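Local coordinates for 3-keto-5-aminohexanoate cleavage protein (Archaeoglobus fulgidus, PDB 3LOT) that probably cleaves 3-keto-5-aminohexanoate or a related beta-keto acid, as a zinc-dependent member of the beta-keto acid cleavage enzyme family, at residues D156-S161 / A185-E190; K40-G45 / K77-V82; A250-G255 / K288-R293; P125-Y130 / Y141-R146. One frame throughout, in Å; residues are numbered along the deposited sequence. Where two conformers were deposited one is given.

Contact 1 (D156-S161 / A185-E190); sequences DLEALS and AFMFHE
Van der Waals packing carries this contact, and nearly all of it comes from one residue: selenomethionine Met187 sends its terminal methyl CE against the backbone between Leu157 and Glu158. CE lies 3.7 Å from Leu157 C and 3.6 Å from Glu158 N, so it rests on the peptide link. Leu157 CB and Glu158 CG each stand 3.9 Å from Met187 CE. The Met187 chain bends at both chi2 (-59°) and chi3 (-73°), and this curl turns the methyl onto helix 154-166, while the extended Glu158 side chain crosses it at about a right angle. Helices 154-166 and 178-189 belong to the outer layer of a TIM-barrel-type fold, separated in sequence by strand 170-175, and Met187 bridges them; it also packs on Tyr192 and Leu193, and Leu157 also packs on Phe114 of strand 111-115. Polar interactions stay within or beyond the pair. Ser161 OG donates to Glu158 O one turn back at 2.8 Å, tilted 22° from the carbonyl plane. The Glu158 carboxylate has its partner outside the pair: OE2 forms a salt bridge with Arg146 of the second subunit.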
loop_
_atom_site.group_PDB
_atom_site.type_symbol
_atom_site.label_atom_id
_atom_site.label_comp_id
_atom_site.label_asym_id
_atom_site.label_seq_id
_atom_site.Cartn_x
_atom_site.Cartn_y
_atom_site.Cartn_z
ATOM N N ASP D 156 9.573 1.448 -31.020
ATOM C CA ASP D 156 10.848 2.118 -30.693
ATOM C C ASP D 156 11.670 1.260 -29.705
ATOM O O ASP D 156 12.867 1.085 -29.877
ATOM C CB ASP D 156 10.616 3.459 -30.001
ATOM C CG ASP D 156 10.030 4.541 -30.916
ATOM O OD1 ASP D 156 10.151 4.461 -32.153
ATOM O OD2 ASP D 156 9.472 5.505 -30.344
ATOM N N LEU D 157 11.017 0.747 -28.667
ATOM C CA LEU D 157 11.725 0.027 -27.599
ATOM C C LEU D 157 12.291 -1.321 -28.085
ATOM O O LEU D 157 13.359 -1.758 -27.639
ATOM C CB LEU D 157 10.814 -0.176 -26.376
ATOM C CG LEU D 157 10.281 1.134 -25.783
ATOM C CD1 LEU D 157 9.250 0.864 -24.700
ATOM C CD2 LEU D 157 11.435 2.008 -25.284
ATOM N N GLU D 158 11.599 -1.968 -29.015
ATOM C CA GLU D 158 12.092 -3.193 -29.587
ATOM C C GLU D 158 13.416 -2.909 -30.310
ATOM O O GLU D 158 14.405 -3.610 -30.090
ATOM C CB GLU D 158 11.076 -3.777 -30.566
ATOM C CG GLU D 158 9.827 -4.322 -29.903
ATOM C CD GLU D 158 8.697 -4.632 -30.877
ATOM O OE1 GLU D 158 8.973 -4.935 -32.068
ATOM O OE2 GLU D 158 7.518 -4.598 -30.445
ATOM N N ALA D 159 13.428 -1.881 -31.155
ATOM C CA ALA D 159 14.620 -1.539 -31.948
ATOM C C ALA D 159 15.774 -1.095 -31.022
ATOM O O ALA D 159 16.941 -1.460 -31.249
ATOM C CB ALA D 159 14.298 -0.446 -32.989
ATOM N N LEU D 160 15.436 -0.321 -29.991
ATOM C CA LEU D 160 16.397 0.137 -28.987
ATOM C C LEU D 160 17.019 -1.040 -28.224
ATOM O O LEU D 160 18.236 -1.057 -28.024
ATOM C CB LEU D 160 15.770 1.140 -28.021
ATOM C CG LEU D 160 16.702 2.084 -27.259
ATOM C CD1 LEU D 160 17.359 3.029 -28.223
ATOM C CD2 LEU D 160 15.960 2.861 -26.157
ATOM N N SER D 161 16.214 -2.040 -27.856
ATOM C CA SER D 161 16.735 -3.193 -27.159
ATOM C C SER D 161 17.796 -3.865 -28.027
ATOM O O SER D 161 18.845 -4.261 -27.522
ATOM C CB SER D 161 15.623 -4.162 -26.765
ATOM O OG SER D 161 15.241 -5.016 -27.850
ATOM N N ALA D 185 8.106 -4.903 -17.625
ATOM C CA ALA D 185 7.798 -6.323 -17.434
ATOM C C ALA D 185 7.478 -7.003 -18.746
ATOM O O ALA D 185 7.970 -8.084 -19.031
ATOM C CB ALA D 185 6.640 -6.520 -16.482
ATOM N N PHE D 186 6.670 -6.332 -19.558
ATOM C CA PHE D 186 6.263 -6.887 -20.831
ATOM C C PHE D 186 7.462 -7.117 -21.742
ATOM O O PHE D 186 7.580 -8.188 -22.318
ATOM C CB PHE D 186 5.223 -5.983 -21.483
ATOM C CG PHE D 186 4.900 -6.340 -22.910
ATOM C CD1 PHE D 186 3.992 -7.336 -23.206
ATOM C CD2 PHE D 186 5.477 -5.651 -23.948
ATOM C CE1 PHE D 186 3.666 -7.643 -24.533
ATOM C CE2 PHE D 186 5.154 -5.941 -25.256
ATOM C CZ PHE D 186 4.248 -6.936 -25.553
HETATM N N MSE D 187 8.324 -6.115 -21.880
HETATM C CA MSE D 187 9.504 -6.218 -22.749
HETATM C C MSE D 187 10.500 -7.254 -22.245
HETATM O O MSE D 187 11.153 -7.947 -23.040
HETATM C CB MSE D 187 10.210 -4.858 -22.862
HETATM C CG MSE D 187 9.428 -3.737 -23.605
HETATM SE SE MSE D 187 8.998 -4.221 -25.425
HETATM C CE MSE D 187 10.816 -4.017 -26.111
ATOM N N PHE D 188 10.590 -7.371 -20.924
ATOM C CA PHE D 188 11.381 -8.435 -20.276
ATOM C C PHE D 188 10.791 -9.780 -20.608
ATOM O O PHE D 188 11.487 -10.631 -21.126
ATOM C CB PHE D 188 11.467 -8.167 -18.760
ATOM C CG PHE D 188 12.023 -9.295 -17.928
ATOM C CD1 PHE D 188 13.183 -9.944 -18.268
ATOM C CD2 PHE D 188 11.402 -9.642 -16.723
ATOM C CE1 PHE D 188 13.702 -10.961 -17.463
ATOM C CE2 PHE D 188 11.919 -10.661 -15.921
ATOM C CZ PHE D 188 13.081 -11.309 -16.294
ATOM N N HIS D 189 9.493 -9.960 -20.390
ATOM C CA HIS D 189 8.913 -11.276 -20.587
ATOM C C HIS D 189 8.811 -11.641 -22.053
ATOM O O HIS D 189 8.786 -12.812 -22.414
ATOM C CB HIS D 189 7.564 -11.415 -19.871
ATOM C CG HIS D 189 7.687 -11.289 -18.382
ATOM N ND1 HIS D 189 6.747 -10.646 -17.605
ATOM C CD2 HIS D 189 8.682 -11.665 -17.539
ATOM C CE1 HIS D 189 7.149 -10.655 -16.345
ATOM N NE2 HIS D 189 8.311 -11.278 -16.276
ATOM N N GLU D 190 8.827 -10.640 -22.909
ATOM C CA GLU D 190 8.840 -10.863 -24.346
ATOM C C GLU D 190 10.235 -11.207 -24.885
ATOM O O GLU D 190 10.395 -11.533 -26.045
ATOM C CB GLU D 190 8.281 -9.623 -25.052
ATOM C CG GLU D 190 6.788 -9.478 -24.909
ATOM C CD GLU D 190 5.993 -10.528 -25.637
ATOM O OE1 GLU D 190 6.251 -10.715 -26.847
ATOM O OE2 GLU D 190 5.083 -11.153 -25.021
#

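Contact 2 (K40-G45 / K77-V82); sequences KAAEAG and KQSDVV
Ala42 meets Ser79 and Val81 with a single methyl, and the contact is built round that small group at the end of helix 31-43. Ala42 CB is directed at the other segment, 3.7 Å from Ser79 OG and 3.8 Å from Val81 CB. The methyl also lies 4.0 Å from Val81 CG2, because the valine chi1 of 71° leaves CB and CG2 facing Ala42. The Ser79 hydroxyl is fixed by its own chain: OG accepts from Val81 N at 3.0 Å with a nearly straight N-H...O angle of 164°, an ST turn that holds OG beside the Ala42 methyl. Both segments lie partly on helices of the TIM-barrel-type fold, 31-43 and 65-78, and the turn leads from the second of these into strand 82-85, whose Val82 pairs through its backbone with Gly47 and Val49. Glu43 reaches across through water: one molecule donates to Glu43 OE2 at 3.2 Å and to Gln78 O at 2.9 Å, linking a carboxylate to the carbonyl near the end of helix 65-78. Gln78 NE2 itself bonds to Glu36 OE2, a second tie to helix 31-43. Ala44 packs instead on Val280 and Glu281 of helix 276-289. Gly45 closes the helix in a Schellman motif, its N bonded to Ala42 O at 3.0 Å and its phi positive (119°).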
loop_
_atom_site.group_PDB
_atom_site.type_symbol
_atom_site.label_atom_id
_atom_site.label_comp_id
_atom_site.label_asym_id
_atom_site.label_seq_id
_atom_site.Cartn_x
_atom_site.Cartn_y
_atom_site.Cartn_z
ATOM N N LYS D 40 34.865 16.018 -11.129
ATOM C CA LYS D 40 34.652 16.429 -9.744
ATOM C C LYS D 40 33.600 15.569 -9.027
ATOM O O LYS D 40 33.774 15.247 -7.869
ATOM C CB LYS D 40 34.281 17.903 -9.668
ATOM C CG LYS D 40 35.496 18.798 -10.038
ATOM C CD LYS D 40 35.174 20.278 -10.127
ATOM C CE LYS D 40 36.198 20.994 -11.045
ATOM N NZ LYS D 40 36.000 22.465 -11.099
ATOM N N ALA D 41 32.521 15.205 -9.708
ATOM C CA ALA D 41 31.480 14.399 -9.084
ATOM C C ALA D 41 31.982 12.990 -8.708
ATOM O O ALA D 41 31.723 12.475 -7.591
ATOM C CB ALA D 41 30.253 14.319 -10.021
ATOM N N ALA D 42 32.754 12.409 -9.630
ATOM C CA ALA D 42 33.431 11.142 -9.411
ATOM C C ALA D 42 34.313 11.163 -8.200
ATOM O O ALA D 42 34.281 10.256 -7.396
ATOM C CB ALA D 42 34.257 10.761 -10.643
ATOM N N GLU D 43 35.114 12.210 -8.076
ATOM C CA GLU D 43 36.030 12.348 -6.982
ATOM C C GLU D 43 35.300 12.559 -5.669
ATOM O O GLU D 43 35.829 12.216 -4.626
ATOM C CB GLU D 43 36.994 13.495 -7.257
ATOM C CG GLU D 43 38.034 13.117 -8.359
ATOM C CD GLU D 43 39.047 14.262 -8.634
ATOM O OE1 GLU D 43 39.004 15.260 -7.859
ATOM O OE2 GLU D 43 39.860 14.153 -9.607
ATOM N N ALA D 44 34.073 13.062 -5.729
ATOM C CA ALA D 44 33.211 13.211 -4.545
ATOM C C ALA D 44 32.486 11.907 -4.135
ATOM O O ALA D 44 31.785 11.871 -3.136
ATOM C CB ALA D 44 32.184 14.344 -4.782
ATOM N N GLY D 45 32.619 10.836 -4.906
ATOM C CA GLY D 45 31.994 9.565 -4.552
ATOM C C GLY D 45 30.985 9.016 -5.549
ATOM O O GLY D 45 30.463 7.940 -5.349
ATOM N N LYS D 77 39.782 10.212 -19.965
ATOM C CA LYS D 77 41.178 10.574 -19.732
ATOM C C LYS D 77 41.500 10.845 -18.272
ATOM O O LYS D 77 42.588 10.520 -17.815
ATOM C CB LYS D 77 41.560 11.830 -20.506
ATOM C CG LYS D 77 41.871 11.570 -21.947
ATOM C CD LYS D 77 42.262 12.881 -22.626
ATOM C CE LYS D 77 42.146 12.742 -24.125
ATOM N NZ LYS D 77 42.493 14.025 -24.780
ATOM N N GLN D 78 40.579 11.489 -17.563
ATOM C CA GLN D 78 40.811 11.891 -16.183
ATOM C C GLN D 78 40.270 10.908 -15.139
ATOM O O GLN D 78 40.736 10.911 -13.994
ATOM C CB GLN D 78 40.176 13.251 -15.924
ATOM C CG GLN D 78 40.753 14.352 -16.790
ATOM C CD GLN D 78 40.217 15.672 -16.368
ATOM O OE1 GLN D 78 40.229 15.982 -15.203
ATOM N NE2 GLN D 78 39.714 16.450 -17.311
ATOM N N SER D 79 39.305 10.068 -15.497
ATOM C CA SER D 79 38.613 9.301 -14.469
ATOM C C SER D 79 38.172 7.938 -14.949
ATOM O O SER D 79 37.885 7.769 -16.136
ATOM C CB SER D 79 37.399 10.115 -13.989
ATOM O OG SER D 79 36.626 9.356 -13.075
ATOM N N ASP D 80 38.123 6.966 -14.031
ATOM C CA ASP D 80 37.563 5.637 -14.322
ATOM C C ASP D 80 36.048 5.540 -14.059
ATOM O O ASP D 80 35.459 4.472 -14.149
ATOM C CB ASP D 80 38.341 4.503 -13.613
ATOM C CG ASP D 80 38.191 4.497 -12.110
ATOM O OD1 ASP D 80 37.713 5.492 -11.549
ATOM O OD2 ASP D 80 38.580 3.473 -11.467
ATOM N N VAL D 81 35.437 6.663 -13.725
ATOM C CA VAL D 81 33.998 6.723 -13.529
ATOM C C VAL D 81 33.230 6.048 -14.653
ATOM O O VAL D 81 33.638 6.113 -15.828
ATOM C CB VAL D 81 33.518 8.198 -13.400
ATOM C CG1 VAL D 81 33.614 8.930 -14.744
ATOM C CG2 VAL D 81 32.097 8.257 -12.808
ATOM N N VAL D 82 32.124 5.383 -14.299
ATOM C CA VAL D 82 31.229 4.821 -15.306
ATOM C C VAL D 82 30.452 5.979 -15.984
ATOM O O VAL D 82 29.835 6.818 -15.321
ATOM C CB VAL D 82 30.269 3.736 -14.715
ATOM C CG1 VAL D 82 29.324 3.179 -15.785
ATOM C CG2 VAL D 82 31.085 2.561 -14.084
HETATM O O HOH W 1 39.972 11.390 -11.199
#

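Contact 3 (A250-G255 / K288-R293); sequences AVIMGG and KELGKR
Val251 lays its CG1 methyl against the aliphatic chain of Lys292, and the two side chains run past each other in opposite directions. The contact joins the ends of two outer helices of the TIM-barrel-type fold, 243-252 and 276-289, each finished by a Schellman motif with glycine at the positive-phi position, Gly254 in one and Gly291 in the other. In one of the two deposited conformers of Lys292, Val251 CG1 to Lys292 CD is 3.4 Å, a closeness that is doubtful. Leu290 fills the neighbouring position, its CD1 methyl 4.0 Å from Val251 CG1 and equally 4.0 Å from Ile252 CG1, so one branch touches two consecutive residues. Ile252 and Leu290 both also pack on Thr248 of the third subunit, which places this helix-end pair at a subunit interface. Inward, Val251 and Lys292 lean on Val8 of strand 7-13. The last bond of the lysine turns aside (chi4 -51°), and Lys292 CE lies nearer Val251 O (3.7 Å) than NZ does. In this conformer a water spans the gap, accepting from Lys292 NZ at 3.1 Å and donating to Val251 O, also at 3.1 Å.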
loop_
_atom_site.group_PDB
_atom_site.type_symbol
_atom_site.label_atom_id
_atom_site.label_comp_id
_atom_site.label_asym_id
_atom_site.label_seq_id
_atom_site.Cartn_x
_atom_site.Cartn_y
_atom_site.Cartn_z
ATOM N N ALA D 250 15.165 5.964 -0.791
ATOM C CA ALA D 250 15.650 4.899 -1.689
ATOM C C ALA D 250 16.720 4.079 -0.982
ATOM O O ALA D 250 16.626 2.861 -0.946
ATOM C CB ALA D 250 16.172 5.465 -3.011
ATOM N N VAL D 251 17.715 4.744 -0.389
ATOM C CA VAL D 251 18.790 4.041 0.320
ATOM C C VAL D 251 18.248 3.209 1.479
ATOM O O VAL D 251 18.690 2.089 1.707
ATOM C CB VAL D 251 19.911 5.008 0.764
ATOM C CG1 VAL D 251 20.917 4.312 1.696
ATOM C CG2 VAL D 251 20.642 5.523 -0.473
ATOM N N ILE D 252 17.277 3.760 2.210
ATOM C CA ILE D 252 16.681 3.060 3.329
ATOM C C ILE D 252 15.988 1.773 2.786
ATOM O O ILE D 252 15.973 0.728 3.446
ATOM C CB ILE D 252 15.687 3.980 4.083
ATOM C CG1 ILE D 252 16.457 5.056 4.866
ATOM C CG2 ILE D 252 14.772 3.176 5.043
ATOM C CD1 ILE D 252 15.617 6.203 5.286
HETATM N N MSE D 253 15.430 1.859 1.594
HETATM C CA MSE D 253 14.705 0.742 0.982
HETATM C C MSE D 253 15.650 -0.200 0.267
HETATM O O MSE D 253 15.206 -1.127 -0.374
HETATM C CB MSE D 253 13.677 1.252 -0.031
HETATM C CG MSE D 253 12.535 2.062 0.574
HETATM SE SE MSE D 253 11.457 2.964 -0.712
HETATM C CE MSE D 253 10.982 1.467 -1.867
ATOM N N GLY D 254 16.937 0.043 0.315
ATOM C CA GLY D 254 17.889 -0.893 -0.286
ATOM C C GLY D 254 18.225 -0.548 -1.729
ATOM O O GLY D 254 18.974 -1.283 -2.355
ATOM N N GLY D 255 17.719 0.581 -2.229
ATOM C CA GLY D 255 18.025 1.087 -3.546
ATOM C C GLY D 255 19.297 1.934 -3.665
ATOM O O GLY D 255 19.948 2.287 -2.677
ATOM N N LYS D 288 26.662 7.423 4.467
ATOM C CA LYS D 288 27.561 6.960 5.503
ATOM C C LYS D 288 26.939 6.979 6.899
ATOM O O LYS D 288 27.221 6.080 7.705
ATOM C CB LYS D 288 28.880 7.745 5.461
ATOM C CG LYS D 288 29.757 7.364 4.271
ATOM C CD LYS D 288 31.014 8.261 4.223
ATOM C CE LYS D 288 31.937 7.950 3.032
ATOM N NZ LYS D 288 33.008 8.991 2.977
ATOM N N GLU D 289 26.091 7.968 7.195
ATOM C CA GLU D 289 25.365 7.924 8.453
ATOM C C GLU D 289 24.489 6.683 8.565
ATOM O O GLU D 289 24.321 6.140 9.651
ATOM C CB GLU D 289 24.503 9.176 8.681
ATOM C CG GLU D 289 25.292 10.409 8.978
ATOM C CD GLU D 289 26.106 10.369 10.280
ATOM O OE1 GLU D 289 26.026 9.421 11.085
ATOM O OE2 GLU D 289 26.853 11.339 10.487
ATOM N N LEU D 290 23.969 6.216 7.446
ATOM C CA LEU D 290 23.136 5.033 7.466
ATOM C C LEU D 290 23.963 3.751 7.415
ATOM O O LEU D 290 23.411 2.713 7.181
ATOM C CB LEU D 290 22.136 5.088 6.335
ATOM C CG LEU D 290 21.076 6.193 6.424
ATOM C CD1 LEU D 290 20.263 6.239 5.101
ATOM C CD2 LEU D 290 20.181 6.037 7.663
ATOM N N GLY D 291 25.271 3.845 7.646
ATOM C CA GLY D 291 26.138 2.678 7.755
ATOM C C GLY D 291 26.483 2.038 6.419
ATOM O O GLY D 291 26.809 0.844 6.362
ATOM N N LYS D 292 26.402 2.813 5.348
ATOM C CA LYS D 292 26.660 2.315 4.012
ATOM C C LYS D 292 27.820 3.139 3.451
ATOM O O LYS D 292 28.295 4.048 4.109
ATOM C CB LYS D 292 25.392 2.446 3.147
ATOM C CG LYS D 292 24.251 1.514 3.580
ATOM C CD LYS D 292 22.898 1.928 3.030
ATOM C CE LYS D 292 21.754 1.047 3.592
ATOM N NZ LYS D 292 22.002 -0.423 3.454
ATOM N N ARG D 293 28.274 2.808 2.245
ATOM C CA ARG D 293 29.313 3.599 1.573
ATOM C C ARG D 293 29.057 3.651 0.083
ATOM O O ARG D 293 28.376 2.768 -0.460
ATOM C CB ARG D 293 30.702 3.026 1.865
ATOM C CG ARG D 293 30.940 1.653 1.283
ATOM C CD ARG D 293 32.422 1.236 1.420
ATOM N NE ARG D 293 32.597 -0.085 0.857
ATOM C CZ ARG D 293 32.801 -0.345 -0.429
ATOM N NH1 ARG D 293 32.855 0.624 -1.341
ATOM N NH2 ARG D 293 32.928 -1.604 -0.813
HETATM O O HOH W 2 18.917 -0.608 3.262
#

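Contact 4 (P125-Y130 / Y141-R146); sequences PLLKKY and YLEMTR
The backbones of 125-130 and 141-146 come nearest at Leu127 and Leu142, with CA atoms 7.1 Å apart; the first is helical in its torsions for residues 125-129 without regular helix bonds, the second lies on helix 137-144. Three leucines form the apolar centre. Leu142 CD1 lies 3.9 Å from Leu127 CD2 and 4.2 Å from Leu126 CB, so this one methyl sits against both neighbours, while Leu127 passes obliquely over Leu142. The other branch of Leu127 serves a different partner: CD1 stands 3.7 Å from Glu143 OE1, touching the carboxylate at about a right angle to its side chain. Within the TIM-barrel-type fold this pair is an excursion between strand 119-120 and strand 149-150, which pair with each other as a separate two-stranded antiparallel sheet, and it faces the second subunit, where Pro125 packs on Phe186 of that subunit.

Arg146, three residues on, holds the carboxylate side-on by two bonds. Its NH2 meets Glu143 OE1 at 2.9 Å (171° at the hydrogen), where OE1 offers its syn lone pair and lies in the guanidinium plane; NE meets Glu143 OE2 at 2.9 Å, tilted 19° from that plane. The chi2 bend of Glu143 (52°) brings its carboxylate round to the arginine. Arg146 has a second partner in Glu158 of the second subunit. Thr145 OG1 donates to Leu142 O at 2.8 Å and also bonds to Ile123 N, tying the helix back to the loop that leads into 125-130.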
loop_
_atom_site.group_PDB
_atom_site.type_symbol
_atom_site.label_atom_id
_atom_site.label_comp_id
_atom_site.label_asym_id
_atom_site.label_seq_id
_atom_site.Cartn_x
_atom_site.Cartn_y
_atom_site.Cartn_z
ATOM N N PRO D 125 5.390 25.276 -16.859
ATOM C CA PRO D 125 5.153 26.062 -15.629
ATOM C C PRO D 125 6.370 26.879 -15.087
ATOM O O PRO D 125 6.189 27.871 -14.359
ATOM C CB PRO D 125 4.738 24.984 -14.628
ATOM C CG PRO D 125 4.093 23.935 -15.489
ATOM C CD PRO D 125 4.998 23.865 -16.650
ATOM N N LEU D 126 7.584 26.465 -15.434
ATOM C CA LEU D 126 8.804 27.224 -15.100
ATOM C C LEU D 126 8.821 28.646 -15.619
ATOM O O LEU D 126 9.569 29.480 -15.078
ATOM C CB LEU D 126 10.057 26.506 -15.595
ATOM C CG LEU D 126 10.287 25.172 -14.907
ATOM C CD1 LEU D 126 11.464 24.399 -15.522
ATOM C CD2 LEU D 126 10.458 25.445 -13.421
ATOM N N LEU D 127 8.011 28.932 -16.642
ATOM C CA LEU D 127 7.847 30.278 -17.168
ATOM C C LEU D 127 7.212 31.234 -16.157
ATOM O O LEU D 127 7.303 32.452 -16.310
ATOM C CB LEU D 127 7.014 30.265 -18.459
ATOM C CG LEU D 127 7.690 29.653 -19.693
ATOM C CD1 LEU D 127 6.683 29.437 -20.779
ATOM C CD2 LEU D 127 8.839 30.535 -20.198
ATOM N N LYS D 128 6.546 30.697 -15.139
ATOM C CA LYS D 128 5.971 31.550 -14.099
ATOM C C LYS D 128 7.057 31.972 -13.132
ATOM O O LYS D 128 6.933 32.995 -12.462
ATOM C CB LYS D 128 4.862 30.813 -13.347
ATOM C CG LYS D 128 3.691 30.425 -14.214
ATOM C CD LYS D 128 2.554 29.729 -13.417
ATOM C CE LYS D 128 2.936 28.349 -12.856
ATOM N NZ LYS D 128 1.791 27.334 -12.876
ATOM N N LYS D 129 8.129 31.180 -13.077
ATOM C CA LYS D 129 9.169 31.308 -12.058
ATOM C C LYS D 129 10.381 32.076 -12.562
ATOM O O LYS D 129 11.073 32.735 -11.768
ATOM C CB LYS D 129 9.593 29.922 -11.583
ATOM C CG LYS D 129 10.778 29.860 -10.585
ATOM C CD LYS D 129 10.841 28.495 -9.865
ATOM C CE LYS D 129 11.902 28.452 -8.702
ATOM N NZ LYS D 129 13.150 27.644 -9.026
ATOM N N TYR D 130 10.646 31.968 -13.862
ATOM C CA TYR D 130 11.745 32.672 -14.490
ATOM C C TYR D 130 11.233 33.621 -15.543
ATOM O O TYR D 130 10.636 33.207 -16.530
ATOM C CB TYR D 130 12.683 31.651 -15.119
ATOM C CG TYR D 130 13.231 30.676 -14.120
ATOM C CD1 TYR D 130 14.383 30.976 -13.382
ATOM C CD2 TYR D 130 12.607 29.449 -13.883
ATOM C CE1 TYR D 130 14.903 30.072 -12.442
ATOM C CE2 TYR D 130 13.131 28.549 -12.939
ATOM C CZ TYR D 130 14.266 28.885 -12.214
ATOM O OH TYR D 130 14.786 27.997 -11.295
ATOM N N TYR D 141 11.762 26.994 -25.711
ATOM C CA TYR D 141 11.885 25.596 -25.332
ATOM C C TYR D 141 10.889 25.190 -24.244
ATOM O O TYR D 141 10.188 24.169 -24.344
ATOM C CB TYR D 141 13.314 25.324 -24.862
ATOM C CG TYR D 141 13.504 23.998 -24.200
ATOM C CD1 TYR D 141 13.287 22.806 -24.894
ATOM C CD2 TYR D 141 13.900 23.927 -22.880
ATOM C CE1 TYR D 141 13.471 21.567 -24.273
ATOM C CE2 TYR D 141 14.080 22.712 -22.249
ATOM C CZ TYR D 141 13.865 21.536 -22.942
ATOM O OH TYR D 141 14.050 20.335 -22.286
ATOM N N LEU D 142 10.812 25.994 -23.200
ATOM C CA LEU D 142 9.955 25.666 -22.084
ATOM C C LEU D 142 8.460 25.644 -22.538
ATOM O O LEU D 142 7.721 24.713 -22.209
ATOM C CB LEU D 142 10.182 26.668 -20.940
ATOM C CG LEU D 142 11.587 26.772 -20.317
ATOM C CD1 LEU D 142 11.551 27.882 -19.265
ATOM C CD2 LEU D 142 12.052 25.430 -19.705
ATOM N N GLU D 143 8.047 26.661 -23.291
ATOM C CA GLU D 143 6.692 26.716 -23.851
ATOM C C GLU D 143 6.347 25.534 -24.737
ATOM O O GLU D 143 5.233 24.998 -24.662
ATOM C CB GLU D 143 6.496 27.985 -24.667
ATOM C CG GLU D 143 5.116 28.110 -25.321
ATOM C CD GLU D 143 3.927 27.920 -24.349
ATOM O OE1 GLU D 143 4.029 28.253 -23.134
ATOM O OE2 GLU D 143 2.886 27.386 -24.819
HETATM N N MSE D 144 7.291 25.150 -25.598
HETATM C CA MSE D 144 7.039 24.062 -26.510
HETATM C C MSE D 144 6.829 22.731 -25.862
HETATM O O MSE D 144 6.092 21.910 -26.417
HETATM C CB MSE D 144 8.105 24.007 -27.595
HETATM C CG MSE D 144 7.797 25.108 -28.588
HETATM SE SE MSE D 144 9.139 25.326 -29.924
HETATM C CE MSE D 144 8.571 27.012 -30.856
ATOM N N THR D 145 7.404 22.502 -24.681
ATOM C CA THR D 145 7.083 21.249 -23.944
ATOM C C THR D 145 5.577 21.061 -23.564
ATOM O O THR D 145 5.130 19.917 -23.229
ATOM C CB THR D 145 7.986 21.064 -22.689
ATOM O OG1 THR D 145 7.632 22.017 -21.652
ATOM C CG2 THR D 145 9.484 21.222 -23.103
ATOM N N ARG D 146 4.796 22.141 -23.618
ATOM C CA ARG D 146 3.343 22.046 -23.374
ATOM C C ARG D 146 2.667 21.135 -24.410
ATOM O O ARG D 146 1.589 20.558 -24.146
ATOM C CB ARG D 146 2.703 23.421 -23.404
ATOM C CG ARG D 146 1.281 23.553 -22.857
ATOM C CD ARG D 146 0.608 24.869 -23.315
ATOM N NE ARG D 146 1.325 26.038 -22.807
ATOM C CZ ARG D 146 1.083 26.679 -21.655
ATOM N NH1 ARG D 146 0.053 26.365 -20.862
ATOM N NH2 ARG D 146 1.862 27.700 -21.303
#

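In the fold
From the N terminus, contact 2 comes first, closing a loop from helix 31-43 through strand 48-54 and helix 65-78 to the start of strand 82-85. Contact 4 follows with a short closure of ten intervening residues, outside the helix-and-strand alternation of the barrel. Contact 1 then joins helices 154-166 and 178-189 across strand 170-175, and contact 3 joins the ends of helices 243-252 and 276-289. All four are in series: none encloses or crosses another. Contacts 2 and 3 are the closest, about 7 Å between nearest atoms, whereas contact 1 lies across the chain's centre from contact 2. Contacts 1 and 4 both touch the second subunit, contact 1 of one chain facing contact 4 of the other.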